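Local coordinates for DUF3209 family protein (Thermus thermophilus, PDB 2EHW) that is of unknown function, an all-helical protein whose long C-terminal helix extends well beyond a compact helical bundle and is in part predicted to form a coiled coil, at residues A8-I13 against L25-E30; G36-L41 against L61-E66; K48-L53 against A93-A98; E65-Q70 against P75-L80. One frame throughout, in Å; residues are numbered along the deposited sequence.

Contact 1 of 4, residues A8-I13 against L25-E30; sequences ALRIAI and LHEREE
Ile11 pushes its CD1 methyl against the aliphatic root of Arg28, CD1 lying 3.6 Å from Arg28 CG, while its CG1 slides past the CB of Glu27 at 4.1 Å. The other branch, CG2, is turned to the planar end of Arg28 and sits over one face of the guanidinium, off centre toward its rim. A beta-branched side chain suits this place because its two arms meet the beginning and the end of the same arginine. At the outer margin, Arg10 and Glu27 form a salt bridge between NH2 and OE2 at 3.3 Å. The oxygen stands well out of the guanidinium plane and the two flat groups are 78° apart, so charge alone holds the pair.

The segments belong to helices 4-16 and 25-31 of the helical bundle; the short axes of 8-13 and 25-30 are steeply inclined, 135° between their directions, and 9.4 Å apart at closest approach. Glu27 bends at its second torsion (chi2 90°), which carries its carboxylate toward Arg10, whereas Arg10 reaches out fully extended. The polar partner of Arg28 lies on helix 4-16: NH1 makes a salt bridge with Glu15, which helps place the guanidinium beside Ile11. Further inward, Ile11 also touches Leu31 and Ala45, and Ala12 and Ile13 face Leu53 of helix 50-70.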
loop_
_atom_site.group_PDB
_atom_site.type_symbol
_atom_site.label_atom_id
_atom_site.label_comp_id
_atom_site.label_asym_id
_atom_site.label_seq_id
_atom_site.Cartn_x
_atom_site.Cartn_y
_atom_site.Cartn_z
ATOM N N ALA A 8 -8.274 -0.941 -2.266
ATOM C CA ALA A 8 -7.865 -0.048 -1.188
ATOM C C ALA A 8 -6.457 0.454 -1.437
ATOM O O ALA A 8 -6.167 1.636 -1.282
ATOM C CB ALA A 8 -7.936 -0.779 0.159
ATOM N N LEU A 9 -5.582 -0.457 -1.832
ATOM C CA LEU A 9 -4.198 -0.113 -2.103
ATOM C C LEU A 9 -4.104 0.805 -3.311
ATOM O O LEU A 9 -3.307 1.741 -3.322
ATOM C CB LEU A 9 -3.383 -1.384 -2.346
ATOM C CG LEU A 9 -1.910 -1.235 -2.709
ATOM C CD1 LEU A 9 -1.224 -0.272 -1.755
ATOM C CD2 LEU A 9 -1.251 -2.614 -2.648
ATOM N N ARG A 10 -4.921 0.552 -4.329
ATOM C CA ARG A 10 -4.867 1.405 -5.501
ATOM C C ARG A 10 -5.331 2.814 -5.130
ATOM O O ARG A 10 -4.828 3.814 -5.647
ATOM C CB ARG A 10 -5.732 0.856 -6.637
ATOM C CG ARG A 10 -5.368 1.515 -7.955
ATOM C CD ARG A 10 -6.119 1.011 -9.161
ATOM N NE ARG A 10 -5.892 1.930 -10.281
ATOM C CZ ARG A 10 -6.401 1.783 -11.496
ATOM N NH1 ARG A 10 -6.138 2.673 -12.440
ATOM N NH2 ARG A 10 -7.175 0.745 -11.770
ATOM N N ILE A 11 -6.291 2.895 -4.219
ATOM C CA ILE A 11 -6.796 4.189 -3.789
ATOM C C ILE A 11 -5.703 5.016 -3.120
ATOM O O ILE A 11 -5.488 6.170 -3.479
ATOM C CB ILE A 11 -7.988 4.017 -2.824
ATOM C CG1 ILE A 11 -9.188 3.488 -3.610
ATOM C CG2 ILE A 11 -8.329 5.338 -2.154
ATOM C CD1 ILE A 11 -10.407 3.191 -2.762
ATOM N N ALA A 12 -4.997 4.422 -2.166
ATOM C CA ALA A 12 -3.946 5.146 -1.453
ATOM C C ALA A 12 -2.856 5.630 -2.409
ATOM O O ALA A 12 -2.381 6.759 -2.309
ATOM C CB ALA A 12 -3.338 4.260 -0.362
ATOM N N ILE A 13 -2.447 4.768 -3.329
ATOM C CA ILE A 13 -1.422 5.163 -4.265
ATOM C C ILE A 13 -1.955 6.271 -5.160
ATOM O O ILE A 13 -1.207 7.158 -5.576
ATOM C CB ILE A 13 -0.978 3.982 -5.124
ATOM C CG1 ILE A 13 -0.414 2.883 -4.222
ATOM C CG2 ILE A 13 0.092 4.439 -6.119
ATOM C CD1 ILE A 13 0.787 3.337 -3.412
ATOM N N LEU A 25 -13.376 5.859 -8.723
ATOM C CA LEU A 25 -14.790 5.630 -8.448
ATOM C C LEU A 25 -15.190 4.192 -8.109
ATOM O O LEU A 25 -15.659 3.915 -7.009
ATOM C CB LEU A 25 -15.634 6.106 -9.635
ATOM C CG LEU A 25 -17.150 5.995 -9.471
ATOM C CD1 LEU A 25 -17.633 7.010 -8.430
ATOM C CD2 LEU A 25 -17.820 6.238 -10.816
ATOM N N HIS A 26 -15.018 3.276 -9.051
ATOM C CA HIS A 26 -15.430 1.901 -8.812
ATOM C C HIS A 26 -14.671 1.185 -7.709
ATOM O O HIS A 26 -15.164 0.205 -7.146
ATOM C CB HIS A 26 -15.369 1.110 -10.115
ATOM C CG HIS A 26 -16.275 1.655 -11.174
ATOM N ND1 HIS A 26 -16.113 2.916 -11.709
ATOM C CD2 HIS A 26 -17.390 1.143 -11.749
ATOM C CE1 HIS A 26 -17.091 3.158 -12.565
ATOM N NE2 HIS A 26 -17.879 2.099 -12.608
ATOM N N GLU A 27 -13.479 1.669 -7.387
ATOM C CA GLU A 27 -12.724 1.032 -6.328
ATOM C C GLU A 27 -13.295 1.452 -4.985
ATOM O O GLU A 27 -13.295 0.670 -4.039
ATOM C CB GLU A 27 -11.238 1.381 -6.412
ATOM C CG GLU A 27 -10.497 0.649 -7.516
ATOM C CD GLU A 27 -10.512 1.405 -8.825
ATOM O OE1 GLU A 27 -11.243 2.415 -8.917
ATOM O OE2 GLU A 27 -9.796 0.984 -9.760
ATOM N N ARG A 28 -13.793 2.681 -4.900
ATOM C CA ARG A 28 -14.371 3.148 -3.646
ATOM C C ARG A 28 -15.760 2.544 -3.455
ATOM O O ARG A 28 -16.229 2.398 -2.325
ATOM C CB ARG A 28 -14.463 4.682 -3.609
ATOM C CG ARG A 28 -13.119 5.413 -3.534
ATOM C CD ARG A 28 -13.330 6.902 -3.284
ATOM N NE ARG A 28 -12.130 7.706 -3.525
ATOM C CZ ARG A 28 -11.210 7.998 -2.610
ATOM N NH1 ARG A 28 -10.160 8.741 -2.940
ATOM N NH2 ARG A 28 -11.336 7.551 -1.367
ATOM N N GLU A 29 -16.414 2.182 -4.556
ATOM C CA GLU A 29 -17.748 1.600 -4.477
ATOM C C GLU A 29 -17.712 0.152 -4.012
ATOM O O GLU A 29 -18.543 -0.262 -3.204
ATOM C CB GLU A 29 -18.462 1.693 -5.830
ATOM C CG GLU A 29 -18.450 3.081 -6.431
ATOM C CD GLU A 29 -19.638 3.341 -7.334
ATOM O OE1 GLU A 29 -19.964 2.452 -8.151
ATOM O OE2 GLU A 29 -20.234 4.440 -7.225
ATOM N N GLU A 30 -16.752 -0.616 -4.523
ATOM C CA GLU A 30 -16.605 -2.019 -4.140
ATOM C C GLU A 30 -16.225 -2.140 -2.673
ATOM O O GLU A 30 -16.688 -3.028 -1.963
ATOM C CB GLU A 30 -15.510 -2.699 -4.964
ATOM C CG GLU A 30 -15.822 -2.876 -6.429
ATOM C CD GLU A 30 -14.899 -3.886 -7.091
ATOM O OE1 GLU A 30 -13.669 -3.658 -7.128
ATOM O OE2 GLU A 30 -15.406 -4.920 -7.568
#

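Contact 2 of 4, residues G36-L41 against L61-E66; sequences GQRPEL and LLHLEE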
loop_
_atom_site.group_PDB
_atom_site.type_symbol
_atom_site.label_atom_id
_atom_site.label_comp_id
_atom_site.label_asym_id
_atom_site.label_seq_id
_atom_site.Cartn_x
_atom_site.Cartn_y
_atom_site.Cartn_z
ATOM N N GLY A 36 -17.021 -1.637 6.953
ATOM C CA GLY A 36 -17.581 -1.784 8.279
ATOM C C GLY A 36 -16.966 -2.985 8.976
ATOM O O GLY A 36 -16.427 -2.863 10.075
ATOM N N GLN A 37 -17.038 -4.144 8.327
ATOM C CA GLN A 37 -16.489 -5.373 8.880
ATOM C C GLN A 37 -14.968 -5.404 8.815
ATOM O O GLN A 37 -14.334 -6.214 9.502
ATOM C CB GLN A 37 -17.058 -6.589 8.140
ATOM C CG GLN A 37 -18.531 -6.899 8.426
ATOM C CD GLN A 37 -18.773 -7.344 9.864
ATOM O OE1 GLN A 37 -18.028 -8.164 10.407
ATOM N NE2 GLN A 37 -19.826 -6.814 10.483
ATOM N N ARG A 38 -14.378 -4.522 8.004
ATOM C CA ARG A 38 -12.920 -4.480 7.872
ATOM C C ARG A 38 -12.291 -3.083 7.968
ATOM O O ARG A 38 -12.094 -2.402 6.957
ATOM C CB ARG A 38 -12.512 -5.159 6.564
ATOM C CG ARG A 38 -12.998 -6.597 6.479
ATOM C CD ARG A 38 -12.334 -7.320 5.344
ATOM N NE ARG A 38 -10.879 -7.292 5.487
ATOM C CZ ARG A 38 -10.040 -7.696 4.540
ATOM N NH1 ARG A 38 -10.525 -8.159 3.392
ATOM N NH2 ARG A 38 -8.727 -7.632 4.734
ATOM N N PRO A 39 -11.931 -2.665 9.191
ATOM C CA PRO A 39 -11.323 -1.365 9.494
ATOM C C PRO A 39 -9.960 -1.154 8.843
ATOM O O PRO A 39 -9.587 -0.031 8.517
ATOM C CB PRO A 39 -11.206 -1.377 11.021
ATOM C CG PRO A 39 -12.119 -2.499 11.475
ATOM C CD PRO A 39 -11.964 -3.516 10.394
ATOM N N GLU A 40 -9.212 -2.238 8.669
ATOM C CA GLU A 40 -7.885 -2.134 8.087
ATOM C C GLU A 40 -7.966 -1.643 6.642
ATOM O O GLU A 40 -7.098 -0.903 6.184
ATOM C CB GLU A 40 -7.150 -3.482 8.151
ATOM C CG GLU A 40 -7.647 -4.516 7.170
ATOM C CD GLU A 40 -8.828 -5.302 7.680
ATOM O OE1 GLU A 40 -9.562 -4.790 8.548
ATOM O OE2 GLU A 40 -9.023 -6.437 7.201
ATOM N N LEU A 41 -9.016 -2.044 5.931
ATOM C CA LEU A 41 -9.187 -1.620 4.549
ATOM C C LEU A 41 -9.365 -0.111 4.520
ATOM O O LEU A 41 -8.836 0.571 3.641
ATOM C CB LEU A 41 -10.392 -2.325 3.918
ATOM C CG LEU A 41 -10.224 -3.827 3.658
ATOM C CD1 LEU A 41 -11.550 -4.445 3.225
ATOM C CD2 LEU A 41 -9.157 -4.042 2.584
ATOM N N LEU A 61 -3.189 -8.382 5.021
ATOM C CA LEU A 61 -2.649 -9.687 4.660
ATOM C C LEU A 61 -2.997 -10.718 5.735
ATOM O O LEU A 61 -3.187 -11.892 5.436
ATOM C CB LEU A 61 -1.128 -9.610 4.438
ATOM C CG LEU A 61 -0.686 -9.059 3.065
ATOM C CD1 LEU A 61 0.822 -8.813 3.030
ATOM C CD2 LEU A 61 -1.095 -10.048 1.968
ATOM N N LEU A 62 -3.100 -10.282 6.986
ATOM C CA LEU A 62 -3.456 -11.207 8.048
ATOM C C LEU A 62 -4.863 -11.720 7.773
ATOM O O LEU A 62 -5.107 -12.926 7.774
ATOM C CB LEU A 62 -3.412 -10.523 9.419
ATOM C CG LEU A 62 -3.777 -11.415 10.618
ATOM C CD1 LEU A 62 -2.909 -12.663 10.625
ATOM C CD2 LEU A 62 -3.576 -10.656 11.911
ATOM N N HIS A 63 -5.786 -10.800 7.516
ATOM C CA HIS A 63 -7.171 -11.181 7.247
ATOM C C HIS A 63 -7.251 -12.136 6.063
ATOM O O HIS A 63 -7.904 -13.172 6.123
ATOM C CB HIS A 63 -8.016 -9.934 6.973
ATOM C CG HIS A 63 -9.474 -10.222 6.788
ATOM N ND1 HIS A 63 -9.990 -10.750 5.623
ATOM C CD2 HIS A 63 -10.524 -10.077 7.634
ATOM C CE1 HIS A 63 -11.294 -10.915 5.757
ATOM N NE2 HIS A 63 -11.643 -10.515 6.968
ATOM N N LEU A 64 -6.564 -11.783 4.986
ATOM C CA LEU A 64 -6.551 -12.597 3.787
ATOM C C LEU A 64 -5.945 -13.966 4.090
ATOM O O LEU A 64 -6.422 -14.994 3.607
ATOM C CB LEU A 64 -5.748 -11.888 2.708
ATOM C CG LEU A 64 -5.847 -12.375 1.270
ATOM C CD1 LEU A 64 -7.302 -12.465 0.836
ATOM C CD2 LEU A 64 -5.077 -11.392 0.386
ATOM N N GLU A 65 -4.894 -13.981 4.898
ATOM C CA GLU A 65 -4.251 -15.236 5.245
ATOM C C GLU A 65 -5.294 -16.108 5.955
ATOM O O GLU A 65 -5.442 -17.286 5.636
ATOM C CB GLU A 65 -3.049 -14.960 6.154
ATOM C CG GLU A 65 -2.182 -16.170 6.491
ATOM C CD GLU A 65 -1.273 -16.603 5.354
ATOM O OE1 GLU A 65 -0.536 -15.758 4.803
ATOM O OE2 GLU A 65 -1.284 -17.801 5.018
ATOM N N GLU A 66 -6.025 -15.515 6.901
ATOM C CA GLU A 66 -7.055 -16.234 7.649
ATOM C C GLU A 66 -8.121 -16.774 6.700
ATOM O O GLU A 66 -8.463 -17.955 6.746
ATOM C CB GLU A 66 -7.723 -15.317 8.686
ATOM C CG GLU A 66 -6.754 -14.600 9.609
ATOM C CD GLU A 66 -7.438 -13.630 10.571
ATOM O OE1 GLU A 66 -8.429 -12.972 10.165
ATOM O OE2 GLU A 66 -6.968 -13.514 11.729
#
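The guanidinium of Arg38 lies flat on the imidazole of His63, the planes only 10° apart and the centres separated by 3.5 Å. His63 ND1 stands over the middle of the guanidinium, and NE of Arg38 stands in turn over the middle of the ring. The opposite guanidinium face carries CD1 of Leu41, set toward the rim, so the charged group is sandwiched between an aromatic ring and a methyl. At its edge, in plane, comes OE2 of Glu40. Arg38 grips this one oxygen side-on with two nitrogens, NE to OE2 at 2.7 Å and NH2 to OE2 at 2.8 Å; both donors approach from the same face of the carboxylate, and neither bond is straight, with N-H...O angles of 146° and 138°.

This stack joins the stretch leading into helix 39-46 to the C-terminal half of helix 50-70. Arginine suits the place because its planar cation can stack by its faces while its N-H groups bond around the rim. Its methylene helps too: CD makes a CH-pi contact, 3.8 Å from the centroid of the His63 ring. A bend at the third torsion of Arg38 turns the guanidinium over the ring. Glu40 touches the histidine as well, OE2 lying 3.6 Å from His63 CB. Its carboxylate would probably favour a protonated imidazole, though the stacked arginine would work against that. Arg38 NH1 finds a further mate in Glu5 of helix 4-16, which adds a third helix to the cluster.

Contact 3 of 4, residues K48-L53 against A93-A98; sequences KTLPAL and ALRAEA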
loop_
_atom_site.group_PDB
_atom_site.type_symbol
_atom_site.label_atom_id
_atom_site.label_comp_id
_atom_site.label_asym_id
_atom_site.label_seq_id
_atom_site.Cartn_x
_atom_site.Cartn_y
_atom_site.Cartn_z
ATOM N N LYS A 48 -1.638 8.081 4.489
ATOM C CA LYS A 48 -1.016 9.237 3.849
ATOM C C LYS A 48 0.507 9.119 3.776
ATOM O O LYS A 48 1.151 9.857 3.033
ATOM C CB LYS A 48 -1.374 10.520 4.611
ATOM C CG LYS A 48 -2.859 10.745 4.862
ATOM C CD LYS A 48 -3.632 11.147 3.608
ATOM C CE LYS A 48 -3.740 10.019 2.590
ATOM N NZ LYS A 48 -4.791 10.291 1.556
ATOM N N THR A 49 1.079 8.203 4.551
ATOM C CA THR A 49 2.530 8.013 4.559
ATOM C C THR A 49 2.837 6.576 4.165
ATOM O O THR A 49 2.011 5.694 4.362
ATOM C CB THR A 49 3.120 8.242 5.958
ATOM O OG1 THR A 49 2.730 7.156 6.815
ATOM C CG2 THR A 49 2.616 9.552 6.539
ATOM N N LEU A 50 4.026 6.342 3.623
ATOM C CA LEU A 50 4.402 5.001 3.205
ATOM C C LEU A 50 4.364 4.024 4.382
ATOM O O LEU A 50 3.755 2.953 4.293
ATOM C CB LEU A 50 5.782 5.033 2.549
ATOM C CG LEU A 50 5.808 5.903 1.287
ATOM C CD1 LEU A 50 7.203 5.926 0.692
ATOM C CD2 LEU A 50 4.803 5.376 0.278
ATOM N N PRO A 51 4.983 4.392 5.512
ATOM C CA PRO A 51 4.958 3.473 6.656
ATOM C C PRO A 51 3.536 3.051 7.016
ATOM O O PRO A 51 3.250 1.860 7.183
ATOM C CB PRO A 51 5.616 4.284 7.770
ATOM C CG PRO A 51 6.593 5.151 7.017
ATOM C CD PRO A 51 5.771 5.599 5.817
ATOM N N ALA A 52 2.646 4.030 7.142
ATOM C CA ALA A 52 1.255 3.741 7.480
ATOM C C ALA A 52 0.630 2.886 6.392
ATOM O O ALA A 52 -0.254 2.071 6.650
ATOM C CB ALA A 52 0.460 5.042 7.642
ATOM N N LEU A 53 1.081 3.078 5.159
ATOM C CA LEU A 53 0.531 2.299 4.062
ATOM C C LEU A 53 0.931 0.831 4.235
ATOM O O LEU A 53 0.088 -0.055 4.191
ATOM C CB LEU A 53 1.031 2.851 2.730
ATOM C CG LEU A 53 0.166 2.544 1.510
ATOM C CD1 LEU A 53 -1.310 2.708 1.853
ATOM C CD2 LEU A 53 0.566 3.474 0.380
ATOM N N ALA A 93 9.754 -1.593 -2.028
ATOM C CA ALA A 93 10.757 -1.116 -2.968
ATOM C C ALA A 93 10.594 0.396 -3.158
ATOM O O ALA A 93 11.576 1.138 -3.188
ATOM C CB ALA A 93 10.604 -1.830 -4.307
ATOM N N LEU A 94 9.351 0.847 -3.283
ATOM C CA LEU A 94 9.098 2.269 -3.464
ATOM C C LEU A 94 9.594 3.039 -2.232
ATOM O O LEU A 94 10.208 4.108 -2.346
ATOM C CB LEU A 94 7.601 2.516 -3.673
ATOM C CG LEU A 94 7.172 3.914 -4.144
ATOM C CD1 LEU A 94 7.637 4.160 -5.590
ATOM C CD2 LEU A 94 5.642 4.019 -4.069
ATOM N N ARG A 95 9.343 2.483 -1.053
ATOM C CA ARG A 95 9.765 3.130 0.182
ATOM C C ARG A 95 11.283 3.200 0.302
ATOM O O ARG A 95 11.826 4.219 0.730
ATOM C CB ARG A 95 9.193 2.408 1.400
ATOM C CG ARG A 95 9.810 2.885 2.705
ATOM C CD ARG A 95 9.093 2.315 3.892
ATOM N NE ARG A 95 9.715 2.704 5.154
ATOM C CZ ARG A 95 9.201 2.423 6.351
ATOM N NH1 ARG A 95 8.056 1.755 6.441
ATOM N NH2 ARG A 95 9.829 2.811 7.456
ATOM N N ALA A 96 11.963 2.118 -0.074
ATOM C CA ALA A 96 13.425 2.078 -0.007
ATOM C C ALA A 96 14.005 3.166 -0.903
ATOM O O ALA A 96 15.045 3.767 -0.593
ATOM C CB ALA A 96 13.937 0.712 -0.442
ATOM N N GLU A 97 13.317 3.415 -2.014
ATOM C CA GLU A 97 13.738 4.432 -2.970
ATOM C C GLU A 97 13.588 5.819 -2.387
ATOM O O GLU A 97 14.486 6.650 -2.530
ATOM C CB GLU A 97 12.926 4.321 -4.254
ATOM C CG GLU A 97 13.482 3.302 -5.215
ATOM C CD GLU A 97 14.772 3.776 -5.845
ATOM O OE1 GLU A 97 14.734 4.774 -6.598
ATOM O OE2 GLU A 97 15.825 3.157 -5.585
ATOM N N ALA A 98 12.455 6.072 -1.737
ATOM C CA ALA A 98 12.211 7.365 -1.104
ATOM C C ALA A 98 13.273 7.546 -0.027
ATOM O O ALA A 98 13.892 8.607 0.090
ATOM C CB ALA A 98 10.819 7.393 -0.466
#
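The N-terminus of helix 50-70 meets the long helix 75-115 here, in the region of the latter predicted to form a coiled coil. Leu50, in the first turn, directs its CD1 methyl onto the backbone of the long helix, 3.8 Å from Arg95 CA, and the same methyl reaches CB of Ala98 at 4.1 Å, one turn further on. The small alanine lets the leucine come close to the helix surface.

Beside this apolar touch, Pro51 lies over one face of the Arg95 guanidinium, with CG 3.8 Å from CZ and displaced toward the rim; NH1 comes within 3.5 Å of Pro51 CA. The turn itself is an N-capped helix start: Thr49 OG1 accepts from Ala52 N at 3.1 Å, and proline, which has no N-H to offer, is well suited to a first turn. Arg95 is extended throughout, CG opposite its backbone N (chi1 169°), and this carries its NH1 across to a salt bridge with Glu54 on helix 50-70. A serine in place of Arg95 would probably leave Glu54 without this positive mate and take away the flat group that lies against Pro51 CG. One turn further along helix 50-70, Leu53 turns toward helix 4-16.

Contact 4 of 4, residues E65-Q70 against P75-L80; sequences EERAAQ and PYWRGL
Two side chains turn toward each other by their torsions: Arg67 starts out opposite its backbone N and then bends at chi2 (52°), while Trp77 swings its indole from the other helix, CG beside the backbone N and opposite the carbonyl carbon. The bend lays CG of Arg67 over the five-membered ring of Trp77, a CH-pi contact 3.5 Å from the centroid and only 12° from the ring normal. The guanidinium continues beyond this contact toward Glu71, though its exact placement against the indole is doubtful. Beside this pair, Ala68 CB meets Trp77 CB at 3.7 Å. A small residue suits the spot, because the two backbones come nearest here, with the CA atoms of Ala68 and Trp77 5.1 Å apart.

Glu71 serves both polar ends, forming a salt bridge with Arg67 NH2 and accepting a hydrogen bond from Trp77 NE1, so one carboxylate helps fix the arginine beside the indole. Replacing Arg67 with an alanine would probably uncover this face of the Trp77 ring and deprive Glu71 of its positive partner.

The segments form the closed end of a helical hairpin, in which the end of helix 50-70 turns back through a short loop into helix 75-115; the short axes run nearly antiparallel, at 155° and 8.6 Å apart. Trp77 and Leu80 continue the packing onto Leu64, Ala68 touches Leu81, and Tyr76 OH bonds to the backbone N of Cys3, just before helix 4-16.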
loop_
_atom_site.group_PDB
_atom_site.type_symbol
_atom_site.label_atom_id
_atom_site.label_comp_id
_atom_site.label_asym_id
_atom_site.label_seq_id
_atom_site.Cartn_x
_atom_site.Cartn_y
_atom_site.Cartn_z
ATOM N N GLU A 65 -4.894 -13.981 4.898
ATOM C CA GLU A 65 -4.251 -15.236 5.245
ATOM C C GLU A 65 -5.294 -16.108 5.955
ATOM O O GLU A 65 -5.442 -17.286 5.636
ATOM C CB GLU A 65 -3.049 -14.960 6.154
ATOM C CG GLU A 65 -2.182 -16.170 6.491
ATOM C CD GLU A 65 -1.273 -16.603 5.354
ATOM O OE1 GLU A 65 -0.536 -15.758 4.803
ATOM O OE2 GLU A 65 -1.284 -17.801 5.018
ATOM N N GLU A 66 -6.025 -15.515 6.901
ATOM C CA GLU A 66 -7.055 -16.234 7.649
ATOM C C GLU A 66 -8.121 -16.774 6.700
ATOM O O GLU A 66 -8.463 -17.955 6.746
ATOM C CB GLU A 66 -7.723 -15.317 8.686
ATOM C CG GLU A 66 -6.754 -14.600 9.609
ATOM C CD GLU A 66 -7.438 -13.630 10.571
ATOM O OE1 GLU A 66 -8.429 -12.972 10.165
ATOM O OE2 GLU A 66 -6.968 -13.514 11.729
ATOM N N ARG A 67 -8.646 -15.908 5.838
ATOM C CA ARG A 67 -9.673 -16.337 4.894
ATOM C C ARG A 67 -9.207 -17.539 4.087
ATOM O O ARG A 67 -9.943 -18.502 3.933
ATOM C CB ARG A 67 -10.061 -15.196 3.938
ATOM C CG ARG A 67 -11.157 -15.581 2.940
ATOM C CD ARG A 67 -12.364 -16.177 3.668
ATOM N NE ARG A 67 -13.360 -16.757 2.769
ATOM C CZ ARG A 67 -14.280 -16.056 2.110
ATOM N NH1 ARG A 67 -14.342 -14.736 2.249
ATOM N NH2 ARG A 67 -15.139 -16.678 1.309
ATOM N N ALA A 68 -7.982 -17.478 3.578
ATOM C CA ALA A 68 -7.415 -18.564 2.780
ATOM C C ALA A 68 -7.259 -19.870 3.554
ATOM O O ALA A 68 -7.321 -20.954 2.970
ATOM C CB ALA A 68 -6.071 -18.143 2.212
ATOM N N ALA A 69 -7.047 -19.777 4.861
ATOM C CA ALA A 69 -6.895 -20.977 5.679
ATOM C C ALA A 69 -8.265 -21.567 5.994
ATOM O O ALA A 69 -8.396 -22.766 6.220
ATOM C CB ALA A 69 -6.155 -20.647 6.975
ATOM N N GLN A 70 -9.283 -20.715 6.000
ATOM C CA GLN A 70 -10.646 -21.138 6.297
ATOM C C GLN A 70 -11.343 -21.812 5.117
ATOM O O GLN A 70 -12.236 -22.631 5.321
ATOM C CB GLN A 70 -11.479 -19.937 6.740
ATOM C CG GLN A 70 -11.086 -19.351 8.078
ATOM C CD GLN A 70 -11.680 -17.963 8.300
ATOM O OE1 GLN A 70 -11.639 -17.431 9.411
ATOM N NE2 GLN A 70 -12.220 -17.366 7.238
ATOM N N PRO A 75 -8.910 -21.793 -4.457
ATOM C CA PRO A 75 -7.556 -21.311 -4.738
ATOM C C PRO A 75 -7.476 -19.816 -5.023
ATOM O O PRO A 75 -6.383 -19.247 -5.089
ATOM C CB PRO A 75 -7.124 -22.164 -5.927
ATOM C CG PRO A 75 -8.422 -22.480 -6.619
ATOM C CD PRO A 75 -9.333 -22.789 -5.456
ATOM N N TYR A 76 -8.633 -19.181 -5.178
ATOM C CA TYR A 76 -8.690 -17.749 -5.438
ATOM C C TYR A 76 -8.036 -16.972 -4.300
ATOM O O TYR A 76 -7.268 -16.051 -4.538
ATOM C CB TYR A 76 -10.145 -17.281 -5.600
ATOM C CG TYR A 76 -10.282 -15.779 -5.646
ATOM C CD1 TYR A 76 -9.913 -15.059 -6.783
ATOM C CD2 TYR A 76 -10.738 -15.066 -4.534
ATOM C CE1 TYR A 76 -9.991 -13.666 -6.814
ATOM C CE2 TYR A 76 -10.821 -13.674 -4.555
ATOM C CZ TYR A 76 -10.445 -12.980 -5.696
ATOM O OH TYR A 76 -10.514 -11.599 -5.714
ATOM N N TRP A 77 -8.349 -17.341 -3.063
ATOM C CA TRP A 77 -7.781 -16.656 -1.906
ATOM C C TRP A 77 -6.267 -16.764 -1.896
ATOM O O TRP A 77 -5.573 -15.812 -1.553
ATOM C CB TRP A 77 -8.328 -17.240 -0.604
ATOM C CG TRP A 77 -9.790 -17.025 -0.425
ATOM C CD1 TRP A 77 -10.715 -17.961 -0.063
ATOM C CD2 TRP A 77 -10.513 -15.806 -0.639
ATOM N NE1 TRP A 77 -11.971 -17.402 -0.043
ATOM C CE2 TRP A 77 -11.875 -16.080 -0.391
ATOM C CE3 TRP A 77 -10.141 -14.509 -1.010
ATOM C CZ2 TRP A 77 -12.871 -15.104 -0.516
ATOM C CZ3 TRP A 77 -11.132 -13.537 -1.132
ATOM C CH2 TRP A 77 -12.480 -13.841 -0.882
ATOM N N ARG A 78 -5.764 -17.937 -2.265
ATOM C CA ARG A 78 -4.331 -18.172 -2.285
ATOM C C ARG A 78 -3.703 -17.413 -3.451
ATOM O O ARG A 78 -2.524 -17.045 -3.416
ATOM C CB ARG A 78 -4.070 -19.677 -2.349
ATOM C CG ARG A 78 -4.557 -20.387 -1.072
ATOM C CD ARG A 78 -4.692 -21.904 -1.224
ATOM N NE ARG A 78 -4.731 -22.547 0.085
ATOM C CZ ARG A 78 -4.886 -23.855 0.286
ATOM N NH1 ARG A 78 -4.901 -24.343 1.524
ATOM N NH2 ARG A 78 -5.029 -24.678 -0.745
ATOM N N GLY A 79 -4.511 -17.154 -4.471
ATOM C CA GLY A 79 -4.038 -16.391 -5.604
ATOM C C GLY A 79 -4.025 -14.919 -5.222
ATOM O O GLY A 79 -3.159 -14.160 -5.656
ATOM N N LEU A 80 -4.986 -14.509 -4.400
ATOM C CA LEU A 80 -5.051 -13.115 -3.970
ATOM C C LEU A 80 -3.872 -12.847 -3.029
ATOM O O LEU A 80 -3.222 -11.808 -3.112
ATOM C CB LEU A 80 -6.401 -12.833 -3.284
ATOM C CG LEU A 80 -6.763 -11.408 -2.827
ATOM C CD1 LEU A 80 -6.434 -10.391 -3.910
ATOM C CD2 LEU A 80 -8.249 -11.357 -2.485
#

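Overall arrangement
Helix 50-70 ties the arrangement together: contacts 2, 3 and 4 all use it, and contacts 3 and 4 share helix 75-115 as well. Contact 4 closes the hairpin of these two helices, and contact 3 joins them again about 26 Å away, centre to centre, so contact 4 is nested within the chain closed by contact 3. Contact 1 comes first in sequence, between helices 4-16 and 25-31, and touches contact 2 through Ala8 and Leu41 and contact 3 through Ala12, Ile13 and Leu53. Contacts 2 and 4, about 12 Å apart between centres, share Glu65 and Glu66 and meet at Leu64. The N-terminal helices thus pack mainly against helix 50-70 of the hairpin, beyond which the long helix continues.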